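Local coordinates for acetyltransferase (Vibrio fischeri, PDB 3JVN), which probably transfers an acyl group, most likely acetyl from acetyl-CoA, to an acceptor molecule, as a member of the GNAT acetyltransferase family, at residues A[15-20]-A[45-50]; A[92-97]-A[108-113]; A[55-60]-A[115-120]; A[61-66]-A[101-106]. All blocks are in the same frame, centred on the assembly; numbering follows the deposited sequence.

Overall arrangement
From the N terminus, contact 1 closes first, bringing helix 47-52 against helix 13-30, and it is complete before any of the others opens. Strand 56-62 then opens contact 3 at 55-60 and contact 4 at 61-66, and strand 86-96 opens contact 2. Helix 105-118 with its preceding loop closes them in turn: contact 4 at 101-106, contact 2 at 108-113, contact 3 at 115-120. Contacts 2 and 4 therefore cross, and both fall within the span of contact 3. Together these three tie one helix to two strands of the mixed sheet, while contact 1 joins two helices on the opposite face of that sheet.

Contact 1 of 4, residues A[15-20]-A[45-50]; sequences CLNSLM and KSIARY
Asn17 and Ile47 mark the closest backbone approach between segments 15-20 and 45-50, their CA atoms lying 7.5 Å apart. The first segment is a run of helix 13-30; the second enters helix 47-52 from a turn. Ser46 occupies the N-cap position there, and its OG accepts from Ala48 N at 2.8 Å and from Arg49 N at 3.2 Å. The cap ties down the first turn of the helix, whose first residue, Ile47, carries the contact.

Ile47 meets Leu16 and Met20 with its CG1-CD1 branch and Asn17 with CG2. With CG1 anti to the backbone N (chi1 174°), that branch heads toward helix 13-30, and the bend at chi2 (57°) sets CD1 against the methyl end of Met20, a selenomethionine, with CE 3.6 Å from Ile47 CD1. The Met20 chain, bent at both chi2 and chi3, turns back so that this methyl reaches the isoleucine. Leu16 comes nearest with its CB, 4.1 Å from Ile47 CG1. The CG2 branch goes to the more exposed margin, where Asn17 OD1 lies 3.4 Å from Ile47 CG2.

Beyond the pair, Leu16 packs on Val60 and Met20 on Phe70, whereas Tyr50 reaches Asp92 with its hydroxyl, so both helices rest on the same sheet. Residues 34-43 of the connection between them are not modelled. No hydrogen bond or ion pair crosses the interface: the contact rests on van der Waals packing round one isoleucine, with an amide oxygen at its margin, and so depends on shape and burial rather than on directed bonds.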
# COMPACT_ATOMS: atom_id res chain seq x y z
N CYS A 15 -30.64 -3.72 -9.92
CA CYS A 15 -30.76 -2.81 -8.77
C CYS A 15 -29.50 -1.98 -8.63
O CYS A 15 -29.53 -0.76 -8.46
CB CYS A 15 -30.95 -3.60 -7.48
SG CYS A 15 -32.14 -4.94 -7.62
N LEU A 16 -28.37 -2.68 -8.70
CA LEU A 16 -27.08 -2.03 -8.56
C LEU A 16 -26.87 -0.88 -9.55
O LEU A 16 -26.33 0.15 -9.16
CB LEU A 16 -25.97 -3.09 -8.65
CG LEU A 16 -26.10 -4.10 -7.49
CD1 LEU A 16 -24.98 -5.13 -7.52
CD2 LEU A 16 -26.07 -3.34 -6.16
N ASN A 17 -27.29 -1.03 -10.80
CA ASN A 17 -27.15 0.05 -11.78
C ASN A 17 -27.77 1.34 -11.23
O ASN A 17 -27.17 2.42 -11.34
CB ASN A 17 -27.83 -0.30 -13.11
CG ASN A 17 -26.99 -1.25 -13.95
OD1 ASN A 17 -25.77 -1.30 -13.82
ND2 ASN A 17 -27.64 -1.99 -14.84
N SER A 18 -28.95 1.21 -10.63
CA SER A 18 -29.69 2.32 -10.04
C SER A 18 -29.04 2.90 -8.79
O SER A 18 -28.95 4.11 -8.66
CB SER A 18 -31.11 1.86 -9.70
OG SER A 18 -31.78 2.83 -8.93
N LEU A 19 -28.60 2.05 -7.88
CA LEU A 19 -27.95 2.53 -6.66
C LEU A 19 -26.56 3.07 -6.99
O LEU A 19 -26.06 3.98 -6.33
CB LEU A 19 -27.83 1.41 -5.62
CG LEU A 19 -29.11 0.72 -5.14
CD1 LEU A 19 -28.78 -0.55 -4.36
CD2 LEU A 19 -29.91 1.68 -4.29
N MSE A 20 -25.94 2.50 -8.02
CA MSE A 20 -24.61 2.94 -8.46
C MSE A 20 -24.80 4.33 -9.05
O MSE A 20 -23.93 5.19 -8.93
CB MSE A 20 -24.06 1.96 -9.51
CG MSE A 20 -22.61 2.22 -9.95
SE MSE A 20 -21.23 1.82 -8.60
CE MSE A 20 -21.60 -0.07 -8.37
N LYS A 45 -14.80 0.33 -14.80
CA LYS A 45 -15.17 -1.06 -15.11
C LYS A 45 -16.58 -1.45 -14.66
O LYS A 45 -16.94 -1.30 -13.48
CB LYS A 45 -14.18 -2.05 -14.47
CG LYS A 45 -12.89 -2.30 -15.25
CD LYS A 45 -12.06 -1.05 -15.46
CE LYS A 45 -12.45 -0.36 -16.76
NZ LYS A 45 -11.62 0.86 -17.05
N SER A 46 -17.37 -1.96 -15.60
CA SER A 46 -18.74 -2.39 -15.35
C SER A 46 -18.99 -3.04 -13.99
O SER A 46 -18.15 -3.77 -13.47
CB SER A 46 -19.19 -3.37 -16.44
OG SER A 46 -20.32 -4.10 -16.00
N ILE A 47 -20.17 -2.78 -13.43
CA ILE A 47 -20.52 -3.37 -12.15
C ILE A 47 -20.73 -4.87 -12.35
O ILE A 47 -20.51 -5.67 -11.44
CB ILE A 47 -21.80 -2.70 -11.56
CG1 ILE A 47 -22.25 -3.43 -10.29
CG2 ILE A 47 -22.91 -2.70 -12.60
CD1 ILE A 47 -21.21 -3.51 -9.20
N ALA A 48 -21.15 -5.26 -13.56
CA ALA A 48 -21.38 -6.67 -13.88
C ALA A 48 -20.03 -7.39 -13.98
O ALA A 48 -19.80 -8.39 -13.30
CB ALA A 48 -22.14 -6.79 -15.19
N ARG A 49 -19.15 -6.87 -14.84
CA ARG A 49 -17.81 -7.43 -15.02
C ARG A 49 -17.11 -7.44 -13.66
O ARG A 49 -16.37 -8.37 -13.32
CB ARG A 49 -16.99 -6.57 -15.98
CG ARG A 49 -17.23 -6.80 -17.46
CD ARG A 49 -16.26 -5.94 -18.25
NE ARG A 49 -16.26 -6.26 -19.68
CZ ARG A 49 -15.39 -5.75 -20.55
NH1 ARG A 49 -15.46 -6.09 -21.84
NH2 ARG A 49 -14.45 -4.90 -20.15
N TYR A 50 -17.35 -6.37 -12.91
CA TYR A 50 -16.78 -6.22 -11.58
C TYR A 50 -17.22 -7.37 -10.70
O TYR A 50 -16.42 -8.01 -10.02
CB TYR A 50 -17.25 -4.90 -10.96
CG TYR A 50 -16.48 -4.50 -9.72
CD1 TYR A 50 -16.73 -5.10 -8.47
CD2 TYR A 50 -15.46 -3.54 -9.80
CE1 TYR A 50 -16.00 -4.74 -7.34
CE2 TYR A 50 -14.72 -3.19 -8.68
CZ TYR A 50 -14.99 -3.79 -7.45
OH TYR A 50 -14.25 -3.41 -6.36

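Contact 2 of 4, residues A[92-97]-A[108-113]; sequences DELYIE and QLMMRI. With SO4 (sulfate ion), chain B.
Leu94 of strand 86-96 meets Leu109 and Met110 of helix 105-118, with the CA atoms of Leu94 and Leu109 8.3 Å apart. From CB onward the leucine works as a fork. CB leaves the strand toward the helix, and CG lies anti to the backbone N (chi1 -159°), which carries the two methyls up to successive residues of the helix. CD2 reaches Leu109, 3.9 Å from its CD1; CD1 reaches the selenomethionine Met110, 4.0 Å from its CG. The leucine lies slantwise to Leu109 but nearly perpendicular to Met110, whose chain folds back at chi2 and chi3 and also touches Ile71. Val129 adds a further apolar neighbour to Leu94. Nothing polar links strand to helix here.

Another side of the helix carries charge. Arg112 grips a sulfate, probably from the crystallisation liquor, with two donors at the edge of its guanidinium: NE donates to sulfate O4 at 2.9 Å (154°) and NH2 to sulfate O2 at 2.6 Å (165°). The sulfur lies in the guanidinium plane, so the anion is held side-on, and Arg7 N binds it as well.

Tyr95, by contrast, points away from the helix and hydrogen-bonds Glu26 through its hydroxyl. Just upstream, Asp92 and Glu93 both face Thr72 in a classic beta bulge. Strand 86-96, helix 105-118 and the parallel strand 124-127 form the beta-alpha-beta unit of the GNAT fold, whose fourth strand commonly carries such a bulge.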
# COMPACT_ATOMS: atom_id res chain seq x y z
N ASP A 92 -13.62 0.24 -2.55
CA ASP A 92 -13.93 1.26 -3.54
C ASP A 92 -15.14 2.16 -3.25
O ASP A 92 -15.00 3.34 -2.95
CB ASP A 92 -14.06 0.59 -4.91
CG ASP A 92 -12.80 -0.17 -5.30
OD1 ASP A 92 -12.90 -1.37 -5.66
OD2 ASP A 92 -11.71 0.44 -5.25
N GLU A 93 -16.34 1.58 -3.34
CA GLU A 93 -17.58 2.31 -3.14
C GLU A 93 -18.50 1.75 -2.08
O GLU A 93 -18.46 0.56 -1.75
CB GLU A 93 -18.35 2.37 -4.45
CG GLU A 93 -17.59 3.01 -5.57
CD GLU A 93 -17.91 2.36 -6.88
OE1 GLU A 93 -17.58 1.16 -7.06
OE2 GLU A 93 -18.49 3.06 -7.74
N LEU A 94 -19.36 2.61 -1.57
CA LEU A 94 -20.31 2.21 -0.54
C LEU A 94 -21.48 3.18 -0.60
O LEU A 94 -21.29 4.39 -0.55
CB LEU A 94 -19.63 2.27 0.83
CG LEU A 94 -20.24 1.44 1.97
CD1 LEU A 94 -19.40 1.61 3.24
CD2 LEU A 94 -21.67 1.90 2.23
N TYR A 95 -22.70 2.65 -0.73
CA TYR A 95 -23.88 3.51 -0.80
C TYR A 95 -25.05 3.02 0.02
O TYR A 95 -25.30 1.81 0.10
CB TYR A 95 -24.33 3.68 -2.26
CG TYR A 95 -25.60 4.49 -2.41
CD1 TYR A 95 -26.85 3.86 -2.46
CD2 TYR A 95 -25.57 5.88 -2.45
CE1 TYR A 95 -28.03 4.60 -2.56
CE2 TYR A 95 -26.74 6.63 -2.55
CZ TYR A 95 -27.97 5.98 -2.60
OH TYR A 95 -29.12 6.72 -2.69
N ILE A 96 -25.76 3.96 0.64
CA ILE A 96 -26.94 3.63 1.44
C ILE A 96 -28.08 4.58 1.08
O ILE A 96 -27.88 5.77 0.90
CB ILE A 96 -26.67 3.78 2.97
CG1 ILE A 96 -25.34 3.14 3.35
CG2 ILE A 96 -27.80 3.11 3.75
CD1 ILE A 96 -24.17 4.12 3.34
N GLU A 97 -29.28 4.03 0.96
CA GLU A 97 -30.44 4.84 0.63
C GLU A 97 -30.55 5.91 1.69
O GLU A 97 -30.38 5.63 2.88
CB GLU A 97 -31.70 3.98 0.64
CG GLU A 97 -31.70 2.91 -0.43
CD GLU A 97 -31.93 3.49 -1.82
OE1 GLU A 97 -32.23 2.70 -2.74
OE2 GLU A 97 -31.80 4.72 -1.98
N GLN A 108 -22.21 -2.64 9.21
CA GLN A 108 -22.43 -4.05 8.92
C GLN A 108 -21.93 -4.43 7.52
O GLN A 108 -21.72 -5.61 7.23
CB GLN A 108 -23.91 -4.42 9.10
CG GLN A 108 -24.89 -3.45 8.50
CD GLN A 108 -26.31 -3.66 9.00
OE1 GLN A 108 -26.56 -3.67 10.21
NE2 GLN A 108 -27.24 -3.83 8.07
N LEU A 109 -21.72 -3.42 6.66
CA LEU A 109 -21.19 -3.66 5.32
C LEU A 109 -19.66 -3.64 5.39
O LEU A 109 -19.00 -4.50 4.81
CB LEU A 109 -21.68 -2.58 4.35
CG LEU A 109 -23.15 -2.64 3.89
CD1 LEU A 109 -23.49 -1.40 3.11
CD2 LEU A 109 -23.37 -3.88 3.05
N MSE A 110 -19.11 -2.66 6.10
CA MSE A 110 -17.67 -2.57 6.27
C MSE A 110 -17.20 -3.77 7.07
O MSE A 110 -16.07 -4.24 6.93
CB MSE A 110 -17.30 -1.29 7.04
CG MSE A 110 -17.20 -0.02 6.19
SE MSE A 110 -15.67 -0.06 4.96
CE MSE A 110 -14.44 -1.06 6.09
N MSE A 111 -18.10 -4.26 7.93
CA MSE A 111 -17.83 -5.40 8.79
C MSE A 111 -17.71 -6.68 7.96
O MSE A 111 -16.85 -7.53 8.22
CB MSE A 111 -18.97 -5.57 9.80
CG MSE A 111 -18.52 -5.76 11.25
SE MSE A 111 -17.67 -4.17 12.00
CE MSE A 111 -15.82 -4.57 11.55
N ARG A 112 -18.58 -6.80 6.97
CA ARG A 112 -18.58 -7.96 6.10
C ARG A 112 -17.32 -8.00 5.23
O ARG A 112 -16.57 -8.98 5.26
CB ARG A 112 -19.83 -7.95 5.21
CG ARG A 112 -19.96 -9.17 4.32
CD ARG A 112 -20.27 -10.43 5.13
NE ARG A 112 -20.21 -11.65 4.33
CZ ARG A 112 -19.11 -12.09 3.71
NH1 ARG A 112 -17.97 -11.40 3.79
NH2 ARG A 112 -19.15 -13.21 3.01
N ILE A 113 -17.07 -6.94 4.47
CA ILE A 113 -15.91 -6.93 3.60
C ILE A 113 -14.59 -7.21 4.34
O ILE A 113 -13.70 -7.86 3.79
CB ILE A 113 -15.81 -5.60 2.79
CG1 ILE A 113 -14.68 -5.74 1.75
CG2 ILE A 113 -15.58 -4.41 3.71
CD1 ILE A 113 -14.76 -4.75 0.59
S SO4 B . -22.53 -14.24 2.59
O1 SO4 B . -23.04 -14.09 1.21
O2 SO4 B . -21.16 -14.78 2.53
O3 SO4 B . -23.38 -15.20 3.32
O4 SO4 B . -22.54 -12.93 3.28

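Contact 3 of 4, residues A[55-60]-A[115-120]; sequences ECMVYV and QELKDY
Met57 and Leu117 form the apolar and more reliable part of this contact: the selenium of Met57, a selenomethionine, lies 3.8 Å from Leu117 CD1. Met57 points from strand 56-62 toward the helix, and its bend at chi3 (73°) turns the terminal methyl toward Glu116 and the in-plane edge of the Tyr59 ring. Glu116 lies alongside. Its aliphatic stem, bent at chi2, crosses the tyrosine at roughly a right angle, with the carboxylate and ring planes 76° apart. The modelled atoms there sit closer than such atoms can, a fault of the model, so the spacing of Glu116 from Met57 and Tyr59 is doubtful.

Side chains alternate here, as in any beta strand, and so serve both layers of the GNAT fold. Met57 and Tyr59 face helix 105-118, while Cys56 and Val58 turn to the other side of the sheet and meet Tyr50 and Leu51 of helix 47-52. Ile113 and Arg112, one turn earlier in the long helix, extend the cover over Met57 and Tyr59.

Toward the end of the helix the contact opens to solvent. Gln115, Lys118 and Asp119 are exposed and stand clear of the strand. Tyr120 follows the helix, with its ring near Phe75 rather than against segment 55-60. On the strand side, by contrast, Glu55, just before the strand, leans on Phe75 and is met by Thr81 of the second subunit.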
# COMPACT_ATOMS: atom_id res chain seq x y z
N GLU A 55 -11.29 -11.53 -8.30
CA GLU A 55 -10.58 -10.75 -7.29
C GLU A 55 -11.46 -9.63 -6.70
O GLU A 55 -11.00 -8.86 -5.86
CB GLU A 55 -9.32 -10.10 -7.90
CG GLU A 55 -8.29 -11.06 -8.49
CD GLU A 55 -7.87 -12.18 -7.54
OE1 GLU A 55 -8.06 -12.05 -6.32
OE2 GLU A 55 -7.34 -13.20 -8.03
N CYS A 56 -12.72 -9.56 -7.15
CA CYS A 56 -13.64 -8.52 -6.69
C CYS A 56 -14.69 -8.96 -5.67
O CYS A 56 -15.06 -10.13 -5.59
CB CYS A 56 -14.36 -7.88 -7.88
SG CYS A 56 -13.31 -6.85 -8.93
N MSE A 57 -15.19 -8.00 -4.91
CA MSE A 57 -16.20 -8.27 -3.91
C MSE A 57 -17.32 -7.24 -3.92
O MSE A 57 -17.08 -6.05 -4.10
CB MSE A 57 -15.57 -8.29 -2.52
CG MSE A 57 -14.58 -9.41 -2.31
SE MSE A 57 -13.26 -9.00 -0.96
CE MSE A 57 -14.39 -9.16 0.62
N VAL A 58 -18.54 -7.71 -3.74
CA VAL A 58 -19.66 -6.80 -3.68
C VAL A 58 -20.71 -7.36 -2.73
O VAL A 58 -21.29 -8.40 -2.99
CB VAL A 58 -20.28 -6.54 -5.09
CG1 VAL A 58 -20.46 -7.84 -5.84
CG2 VAL A 58 -21.60 -5.83 -4.93
N TYR A 59 -20.91 -6.68 -1.61
CA TYR A 59 -21.92 -7.14 -0.66
C TYR A 59 -23.06 -6.15 -0.64
O TYR A 59 -22.87 -4.96 -0.87
CB TYR A 59 -21.31 -7.28 0.73
CG TYR A 59 -20.21 -8.30 0.77
CD1 TYR A 59 -20.49 -9.67 0.77
CD2 TYR A 59 -18.88 -7.90 0.80
CE1 TYR A 59 -19.46 -10.61 0.80
CE2 TYR A 59 -17.86 -8.83 0.84
CZ TYR A 59 -18.15 -10.17 0.84
OH TYR A 59 -17.12 -11.09 0.91
N VAL A 60 -24.26 -6.66 -0.38
CA VAL A 60 -25.46 -5.82 -0.32
C VAL A 60 -26.22 -6.01 1.00
O VAL A 60 -26.12 -7.05 1.65
CB VAL A 60 -26.44 -6.13 -1.50
CG1 VAL A 60 -25.85 -5.63 -2.82
CG2 VAL A 60 -26.72 -7.63 -1.58
N GLN A 115 -14.33 -9.07 6.95
CA GLN A 115 -14.33 -10.47 7.34
C GLN A 115 -13.59 -11.26 6.27
O GLN A 115 -12.64 -11.98 6.57
CB GLN A 115 -15.76 -10.97 7.46
CG GLN A 115 -15.88 -12.37 8.02
CD GLN A 115 -17.31 -12.88 7.92
OE1 GLN A 115 -17.78 -13.21 6.82
NE2 GLN A 115 -18.01 -12.94 9.04
N GLU A 116 -14.03 -11.12 5.02
CA GLU A 116 -13.41 -11.82 3.90
C GLU A 116 -11.96 -11.36 3.70
O GLU A 116 -11.09 -12.16 3.35
CB GLU A 116 -14.20 -11.57 2.62
CG GLU A 116 -15.31 -12.58 2.40
CD GLU A 116 -14.81 -13.88 1.80
OE1 GLU A 116 -14.46 -13.88 0.60
OE2 GLU A 116 -14.74 -14.89 2.53
N LEU A 117 -11.72 -10.08 3.92
CA LEU A 117 -10.39 -9.53 3.79
C LEU A 117 -9.44 -10.17 4.78
O LEU A 117 -8.39 -10.69 4.40
CB LEU A 117 -10.44 -8.02 4.02
CG LEU A 117 -10.06 -7.22 2.79
CD1 LEU A 117 -10.63 -7.86 1.52
CD2 LEU A 117 -10.57 -5.79 2.95
N LYS A 118 -9.82 -10.12 6.06
CA LYS A 118 -9.04 -10.68 7.16
C LYS A 118 -8.70 -12.14 6.95
O LYS A 118 -7.54 -12.55 7.12
CB LYS A 118 -9.79 -10.55 8.48
CG LYS A 118 -9.40 -9.33 9.33
CD LYS A 118 -10.25 -8.09 9.03
CE LYS A 118 -11.61 -8.15 9.74
NZ LYS A 118 -11.47 -8.19 11.23
N ASP A 119 -9.69 -12.94 6.59
CA ASP A 119 -9.40 -14.35 6.39
C ASP A 119 -8.67 -14.63 5.08
O ASP A 119 -8.33 -15.77 4.79
CB ASP A 119 -10.67 -15.19 6.57
CG ASP A 119 -11.72 -14.88 5.55
OD1 ASP A 119 -12.91 -15.21 5.80
OD2 ASP A 119 -11.36 -14.32 4.50
N TYR A 120 -8.40 -13.58 4.30
CA TYR A 120 -7.65 -13.70 3.04
C TYR A 120 -6.23 -13.17 3.27
O TYR A 120 -5.48 -12.92 2.31
CB TYR A 120 -8.28 -12.91 1.90
CG TYR A 120 -9.10 -13.75 0.96
CD1 TYR A 120 -10.43 -14.05 1.24
CD2 TYR A 120 -8.51 -14.33 -0.17
CE1 TYR A 120 -11.16 -14.91 0.43
CE2 TYR A 120 -9.23 -15.20 -1.00
CZ TYR A 120 -10.56 -15.48 -0.69
OH TYR A 120 -11.28 -16.33 -1.50

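Contact 4 of 4, residues A[61-66]-A[101-106]; sequences AEMDDV and RREGVA
Val105 and Ala61 face each other where the start of helix 105-118 comes over the end of strand 56-62, and they lose the most surface to the contact. Their CA atoms are 7.1 Å apart. Ala61 CB touches Val105 CG1 at 3.5 Å; that branch lies anti to the valine's backbone N (chi1 -173°), which swings it out over the alanine.

Met63, a selenomethionine just past the strand, makes the outer part. Its chain is bent at chi2 and chi3 and brings CE to 3.7 Å from Glu103 OE1. Glu103 arrives from the opposite direction in extended form, so a methyl and a carboxylate oxygen meet in van der Waals contact with no hydrogen bond across.

Segment 101-106 reads Arg-x-x-Gly-x-Ala, which fits the GNAT signature loop that wraps the acetyl-CoA pyrophosphate in relatives; a similar role is probable here. Gly104, with positive phi, makes the turn into the helix.

Ile68 of strand 67-79 touches Ala61, Met63 and Val105 alike, and Pro3 meets Met63 and Val105, so the helix start sits over strands 56-62 and 67-79, with Pro3, just before strand 4-7, beside it.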
# COMPACT_ATOMS: atom_id res chain seq x y z
N ALA A 61 -26.95 -4.97 1.39
CA ALA A 61 -27.76 -4.98 2.60
C ALA A 61 -29.22 -5.10 2.13
O ALA A 61 -29.72 -4.21 1.43
CB ALA A 61 -27.56 -3.69 3.39
N GLU A 62 -29.88 -6.19 2.48
CA GLU A 62 -31.27 -6.42 2.07
C GLU A 62 -32.17 -6.29 3.28
O GLU A 62 -32.01 -7.01 4.27
CB GLU A 62 -31.41 -7.82 1.44
CG GLU A 62 -32.24 -7.89 0.15
CD GLU A 62 -32.18 -9.25 -0.53
OE1 GLU A 62 -32.69 -9.38 -1.67
OE2 GLU A 62 -31.62 -10.20 0.06
N MSE A 63 -33.12 -5.37 3.22
CA MSE A 63 -34.04 -5.17 4.33
C MSE A 63 -35.17 -6.20 4.28
O MSE A 63 -35.12 -7.22 4.96
CB MSE A 63 -34.62 -3.75 4.31
CG MSE A 63 -35.53 -3.44 5.49
SE MSE A 63 -34.70 -3.80 7.21
CE MSE A 63 -34.09 -2.00 7.65
N ASP A 64 -36.18 -5.92 3.46
CA ASP A 64 -37.31 -6.83 3.32
C ASP A 64 -37.06 -7.79 2.16
O ASP A 64 -36.94 -9.00 2.35
CB ASP A 64 -38.60 -6.03 3.08
CG ASP A 64 -39.58 -6.16 4.23
OD1 ASP A 64 -40.08 -7.28 4.45
OD2 ASP A 64 -39.86 -5.14 4.91
N ASP A 65 -37.00 -7.22 0.96
CA ASP A 65 -36.74 -7.99 -0.25
C ASP A 65 -36.13 -7.01 -1.24
O ASP A 65 -35.96 -7.30 -2.42
CB ASP A 65 -38.04 -8.55 -0.84
CG ASP A 65 -38.13 -10.07 -0.70
OD1 ASP A 65 -37.19 -10.76 -1.16
OD2 ASP A 65 -39.14 -10.56 -0.14
N VAL A 66 -35.80 -5.82 -0.72
CA VAL A 66 -35.20 -4.76 -1.52
C VAL A 66 -33.79 -4.43 -1.00
O VAL A 66 -33.54 -4.39 0.21
CB VAL A 66 -36.10 -3.49 -1.49
CG1 VAL A 66 -36.37 -3.07 -0.05
CG2 VAL A 66 -35.44 -2.35 -2.26
N ARG A 101 -29.96 5.60 6.10
CA ARG A 101 -28.71 6.01 6.73
C ARG A 101 -28.94 6.20 8.23
O ARG A 101 -30.08 6.17 8.69
CB ARG A 101 -28.17 7.30 6.10
CG ARG A 101 -27.21 7.05 4.95
CD ARG A 101 -27.82 7.32 3.58
NE ARG A 101 -27.68 8.71 3.17
CZ ARG A 101 -27.67 9.10 1.90
NH1 ARG A 101 -27.79 8.20 0.93
NH2 ARG A 101 -27.52 10.38 1.58
N ARG A 102 -27.86 6.39 8.98
CA ARG A 102 -27.97 6.58 10.42
C ARG A 102 -28.64 5.36 11.06
O ARG A 102 -29.40 5.49 12.02
CB ARG A 102 -28.80 7.83 10.74
CG ARG A 102 -28.00 9.12 10.85
CD ARG A 102 -27.51 9.33 12.28
NE ARG A 102 -26.71 8.20 12.76
CZ ARG A 102 -26.20 8.11 13.98
NH1 ARG A 102 -26.39 9.08 14.87
NH2 ARG A 102 -25.48 7.04 14.32
N GLU A 103 -28.35 4.18 10.53
CA GLU A 103 -28.94 2.95 11.05
C GLU A 103 -27.91 1.83 11.22
O GLU A 103 -28.27 0.69 11.50
CB GLU A 103 -30.08 2.50 10.13
CG GLU A 103 -30.95 1.38 10.67
CD GLU A 103 -32.29 1.31 9.97
OE1 GLU A 103 -33.10 0.41 10.29
OE2 GLU A 103 -32.54 2.18 9.10
N GLY A 104 -26.64 2.18 11.04
CA GLY A 104 -25.56 1.21 11.20
C GLY A 104 -25.40 0.22 10.07
O GLY A 104 -24.67 -0.76 10.20
N VAL A 105 -26.08 0.46 8.95
CA VAL A 105 -26.00 -0.42 7.80
C VAL A 105 -24.60 -0.35 7.16
O VAL A 105 -24.13 -1.32 6.57
CB VAL A 105 -27.07 -0.05 6.75
CG1 VAL A 105 -27.09 -1.08 5.63
CG2 VAL A 105 -28.43 0.02 7.43
N ALA A 106 -23.95 0.80 7.30
CA ALA A 106 -22.61 0.98 6.76
C ALA A 106 -21.63 0.06 7.51
O ALA A 106 -20.88 -0.68 6.88
CB ALA A 106 -22.17 2.43 6.90